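Local coordinates for protein Poly(A) RNA polymerase GLD2 (Rattus norvegicus, PDB 6LBK) that probably adds AMP from ATP to the 3' ends of selected cytoplasmic mRNAs and certain microRNAs, acting as a non-canonical poly(A) polymerase, at residues K208-A211 against E215-D218; R221-S226 against D348-Q353. The protein carries 1 engineered substitution. All coordinates share one frame; numbering follows the deposited sequence.

This chain is the C-terminal, catalytic portion of GLD2. Past the five-stranded catalytic sheet the chain enters helix 200-213, and contact 1 forms where it ends: 215-218 turns back on 208-211, near the C-terminal end, closing a tight reversal. The chain then runs on into 221-226, the lead-in to helix 226-239. Contact 2 closes a far longer loop, its segments 122 residues apart, when helix 344-363 brings 348-353 against this lead-in. The two contacts therefore follow in series, neither nested nor crossed, yet they touch, because 215-218 and 221-226 are hydrogen-bonded to each other. Together they tie helix 200-213, the connection to helix 226-239 and the late helix 344-363 into one helical body.

Contact 1: K208-A211 against E215-D218; sequences KKWA and EIND
Ala-211 and Ile-216 join across a Schellman motif that ends helix 200-213. The carbonyl O of Ala-211 accepts a hydrogen bond from the backbone N of Ile-216 at 3.1 Å; the bond is nearly straight (163° at the hydrogen), the donor tilted slightly off the carbonyl plane. Glu-215, the C-prime residue, makes the reversal with a left-handed phi of 60°. Glycine is usual there, but a glutamate is tolerated; this one is exposed to solvent, its side chain lying against Arg-221.

Beside this bond the two segments pack side chain to side chain. Ala-211 CB meets Ile-216 CG1 at 3.8 Å and Asn-217 CB at 3.7 Å, so a small methyl suits a place where the chain doubles back on itself. Ile-216 sets CG1 between its backbone N and carbonyl carbon (chi1 71°), which carries CD1 obliquely across to the indole of Trp-210, 3.9 Å from CH2. The CG1-CD1 branch thus lies over the last turn, from the Ala-211 methyl to the indole.

Further out, Ile-216 also rests on Met-349 and Ile-350 of helix 344-363, while Phe-354 meets the Trp-210 ring edge-to-face. Lys-208 leads away from the turn: its side chain lies about 8 Å from that of Asp-111, a probable magnesium ligand, and its NZ is hydrogen-bonded to Phe-103 O. Trp-210 has a polar mate too, NE1 bonding to Ser-357 OG.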
loop_
_atom_site.group_PDB
_atom_site.type_symbol
_atom_site.label_atom_id
_atom_site.label_comp_id
_atom_site.label_asym_id
_atom_site.label_seq_id
_atom_site.Cartn_x
_atom_site.Cartn_y
_atom_site.Cartn_z
ATOM N N LYS A 208 1.285 -7.883 4.968
ATOM C CA LYS A 208 1.754 -6.635 5.578
ATOM C C LYS A 208 2.184 -6.864 7.026
ATOM O O LYS A 208 3.260 -6.422 7.441
ATOM C CB LYS A 208 0.653 -5.573 5.531
ATOM C CG LYS A 208 0.619 -4.676 4.313
ATOM C CD LYS A 208 -0.527 -3.711 4.488
ATOM C CE LYS A 208 -0.606 -2.687 3.392
ATOM N NZ LYS A 208 -1.240 -1.428 3.887
ATOM N N LYS A 209 1.342 -7.538 7.821
ATOM C CA LYS A 209 1.726 -7.809 9.206
ATOM C C LYS A 209 2.998 -8.642 9.254
ATOM O O LYS A 209 3.883 -8.396 10.079
ATOM C CB LYS A 209 0.599 -8.514 9.973
ATOM C CG LYS A 209 -0.687 -7.681 10.170
ATOM C CD LYS A 209 -0.391 -6.390 10.943
ATOM C CE LYS A 209 -1.632 -5.548 11.180
ATOM N NZ LYS A 209 -1.292 -4.209 11.764
ATOM N N TRP A 210 3.114 -9.614 8.354
ATOM C CA TRP A 210 4.291 -10.466 8.311
ATOM C C TRP A 210 5.547 -9.651 8.039
ATOM O O TRP A 210 6.528 -9.728 8.793
ATOM C CB TRP A 210 4.095 -11.547 7.240
ATOM C CG TRP A 210 5.320 -12.247 6.966
ATOM C CD1 TRP A 210 5.877 -13.260 7.703
ATOM C CD2 TRP A 210 6.209 -11.996 5.888
ATOM N NE1 TRP A 210 7.058 -13.667 7.132
ATOM C CE2 TRP A 210 7.288 -12.909 6.015
ATOM C CE3 TRP A 210 6.197 -11.097 4.806
ATOM C CZ2 TRP A 210 8.341 -12.940 5.113
ATOM C CZ3 TRP A 210 7.248 -11.129 3.907
ATOM C CH2 TRP A 210 8.308 -12.054 4.065
ATOM N N ALA A 211 5.535 -8.863 6.956
ATOM C CA ALA A 211 6.690 -8.042 6.627
ATOM C C ALA A 211 7.018 -7.054 7.746
ATOM O O ALA A 211 8.194 -6.840 8.071
ATOM C CB ALA A 211 6.453 -7.293 5.323
ATOM N N GLU A 215 10.600 -6.672 10.382
ATOM C CA GLU A 215 11.414 -5.459 10.257
ATOM C C GLU A 215 11.914 -5.274 8.833
ATOM O O GLU A 215 13.020 -4.781 8.623
ATOM C CB GLU A 215 12.598 -5.477 11.243
ATOM C CG GLU A 215 12.660 -4.303 12.220
ATOM C CD GLU A 215 12.282 -2.955 11.605
ATOM O OE1 GLU A 215 12.822 -2.590 10.533
ATOM O OE2 GLU A 215 11.394 -2.275 12.169
ATOM N N ILE A 216 11.106 -5.664 7.841
ATOM C CA ILE A 216 11.411 -5.427 6.435
ATOM C C ILE A 216 10.350 -4.584 5.755
ATOM O O ILE A 216 10.358 -4.457 4.532
ATOM C CB ILE A 216 11.597 -6.750 5.667
ATOM C CG1 ILE A 216 10.250 -7.473 5.506
ATOM C CG2 ILE A 216 12.587 -7.641 6.389
ATOM C CD1 ILE A 216 10.372 -8.897 4.931
ATOM N N ASN A 217 9.468 -3.960 6.516
ATOM C CA ASN A 217 8.392 -3.187 5.915
ATOM C C ASN A 217 8.539 -1.725 6.328
ATOM O O ASN A 217 7.640 -1.160 6.961
ATOM C CB ASN A 217 7.034 -3.758 6.343
ATOM C CG ASN A 217 5.858 -3.040 5.686
ATOM O OD1 ASN A 217 6.027 -2.336 4.687
ATOM N ND2 ASN A 217 4.666 -3.188 6.269
ATOM N N ASP A 218 9.689 -1.112 6.016
ATOM C CA ASP A 218 9.844 0.309 6.335
ATOM C C ASP A 218 10.865 0.920 5.365
ATOM O O ASP A 218 12.074 0.947 5.637
ATOM C CB ASP A 218 10.257 0.480 7.789
ATOM C CG ASP A 218 9.816 1.818 8.374
ATOM O OD1 ASP A 218 10.550 2.828 8.238
ATOM O OD2 ASP A 218 8.712 1.844 8.969
#

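Contact 2: R221-S226 against D348-Q353; sequences RGTLSS and DMIKDQ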
loop_
_atom_site.group_PDB
_atom_site.type_symbol
_atom_site.label_atom_id
_atom_site.label_comp_id
_atom_site.label_asym_id
_atom_site.label_seq_id
_atom_site.Cartn_x
_atom_site.Cartn_y
_atom_site.Cartn_z
ATOM N N ARG A 221 13.572 2.948 6.633
ATOM C CA ARG A 221 14.657 2.205 7.257
ATOM C C ARG A 221 15.401 1.302 6.272
ATOM O O ARG A 221 16.168 0.439 6.702
ATOM C CB ARG A 221 14.123 1.383 8.428
ATOM C CG ARG A 221 13.578 2.260 9.544
ATOM C CD ARG A 221 13.526 1.544 10.872
ATOM N NE ARG A 221 14.824 0.929 11.133
ATOM C CZ ARG A 221 15.892 1.608 11.550
ATOM N NH1 ARG A 221 17.040 0.978 11.757
ATOM N NH2 ARG A 221 15.816 2.918 11.754
ATOM N N GLY A 222 15.169 1.460 4.967
ATOM C CA GLY A 222 15.912 0.744 3.946
ATOM C C GLY A 222 15.236 -0.459 3.297
ATOM O O GLY A 222 15.800 -1.010 2.345
ATOM N N THR A 223 14.040 -0.868 3.752
ATOM C CA THR A 223 13.366 -2.088 3.312
ATOM C C THR A 223 12.148 -1.785 2.426
ATOM O O THR A 223 12.092 -0.740 1.771
ATOM C CB THR A 223 13.023 -2.923 4.550
ATOM O OG1 THR A 223 12.296 -2.128 5.504
ATOM C CG2 THR A 223 14.290 -3.507 5.187
ATOM N N LEU A 224 11.174 -2.719 2.389
ATOM C CA LEU A 224 10.098 -2.658 1.394
ATOM C C LEU A 224 8.946 -1.756 1.821
ATOM O O LEU A 224 8.355 -1.951 2.886
ATOM C CB LEU A 224 9.532 -4.045 1.144
ATOM C CG LEU A 224 10.419 -5.100 0.521
ATOM C CD1 LEU A 224 9.723 -6.402 0.707
ATOM C CD2 LEU A 224 10.568 -4.749 -0.948
ATOM N N SER A 225 8.561 -0.834 0.952
ATOM C CA SER A 225 7.405 -0.012 1.254
ATOM C C SER A 225 6.135 -0.847 1.178
ATOM O O SER A 225 6.071 -1.858 0.473
ATOM C CB SER A 225 7.304 1.176 0.292
ATOM O OG SER A 225 7.025 0.747 -1.023
ATOM N N SER A 226 5.113 -0.403 1.920
ATOM C CA SER A 226 3.830 -1.090 1.889
ATOM C C SER A 226 3.302 -1.163 0.470
ATOM O O SER A 226 2.728 -2.181 0.062
ATOM C CB SER A 226 2.835 -0.362 2.778
ATOM O OG SER A 226 3.048 -0.687 4.139
ATOM N N ASP A 348 19.592 -8.458 1.299
ATOM C CA ASP A 348 19.741 -9.813 1.809
ATOM C C ASP A 348 18.751 -10.084 2.923
ATOM O O ASP A 348 18.210 -11.182 3.019
ATOM C CB ASP A 348 21.166 -10.044 2.313
ATOM C CG ASP A 348 22.191 -9.997 1.193
ATOM O OD1 ASP A 348 21.769 -10.118 0.021
ATOM O OD2 ASP A 348 23.409 -9.860 1.468
ATOM N N MET A 349 18.520 -9.108 3.798
ATOM C CA MET A 349 17.538 -9.315 4.855
ATOM C C MET A 349 16.197 -9.725 4.257
ATOM O O MET A 349 15.576 -10.703 4.698
ATOM C CB MET A 349 17.431 -8.052 5.714
ATOM C CG MET A 349 16.681 -8.248 7.020
ATOM S SD MET A 349 16.300 -6.721 7.915
ATOM C CE MET A 349 17.894 -5.906 7.928
ATOM N N ILE A 350 15.772 -9.029 3.201
ATOM C CA ILE A 350 14.531 -9.398 2.513
ATOM C C ILE A 350 14.625 -10.824 1.964
ATOM O O ILE A 350 13.734 -11.655 2.190
ATOM C CB ILE A 350 14.205 -8.393 1.388
ATOM C CG1 ILE A 350 14.499 -6.942 1.797
ATOM C CG2 ILE A 350 12.762 -8.513 0.962
ATOM C CD1 ILE A 350 13.431 -6.283 2.604
ATOM N N LYS A 351 15.695 -11.121 1.211
ATOM C CA LYS A 351 15.830 -12.433 0.567
ATOM C C LYS A 351 15.814 -13.563 1.596
ATOM O O LYS A 351 15.102 -14.572 1.443
ATOM C CB LYS A 351 17.136 -12.500 -0.242
ATOM C CG LYS A 351 17.166 -11.721 -1.564
ATOM C CD LYS A 351 18.588 -11.270 -1.949
ATOM C CE LYS A 351 19.428 -12.390 -2.582
ATOM N NZ LYS A 351 20.637 -11.836 -3.280
ATOM N N ASP A 352 16.622 -13.409 2.643
ATOM C CA ASP A 352 16.736 -14.416 3.685
ATOM C C ASP A 352 15.413 -14.610 4.397
ATOM O O ASP A 352 15.042 -15.745 4.720
ATOM C CB ASP A 352 17.812 -14.006 4.694
ATOM C CG ASP A 352 19.184 -13.821 4.058
ATOM O OD1 ASP A 352 19.426 -14.405 2.980
ATOM O OD2 ASP A 352 20.022 -13.085 4.633
ATOM N N GLN A 353 14.673 -13.512 4.640
ATOM C CA GLN A 353 13.412 -13.642 5.357
ATOM C C GLN A 353 12.360 -14.346 4.506
ATOM O O GLN A 353 11.548 -15.119 5.034
ATOM C CB GLN A 353 12.908 -12.283 5.824
ATOM C CG GLN A 353 11.731 -12.369 6.798
ATOM C CD GLN A 353 12.104 -13.090 8.084
ATOM O OE1 GLN A 353 11.640 -14.205 8.353
ATOM N NE2 GLN A 353 12.943 -12.445 8.894
#
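Thr-223 OG1 takes a hydrogen bond from Asp-218 N, a bond consistent with the way Thr-223 is turned. With OG1 held between the backbone N and the carbonyl carbon (chi1 53°), the methyl CG2 is left for the apolar side, 3.9 Å from Ile-350 CD1. Threonine suits the place by serving both sides at once.

Ile-350 reaches out from helix 344-363 and carries its whole side of the close contact. Its CD1 lies between Thr-223 and Leu-224, 3.8 Å from Leu-224 CG, while its CG2 meets Leu-224 CD1 at 3.7 Å; both branches of the isoleucine are thus in use, and all three side chains are buried. At Leu-224, an alanine here takes away CG and both methyls, which would probably open a gap beside CG2 and CD1 of Ile-350 and leave that side chain less firmly held.

The loop's path positions these groups. Gly-222 has phi 102°, where a side chain would press on the carbonyl O of Arg-221. That same oxygen is hydrogen-bonded to Lys-346 NZ, a second tie to helix 344-363. Leu-224 N bonds to Ile-216 O, and Leu-224 also packs on Ile-326. Ser-225 then occupies the N-cap of helix 226-239. The whole is an interhelical connection, ending in a serine N-cap, laid over a later helix by aliphatic packing within the helical domain of a Cid1-like nucleotidyltransferase.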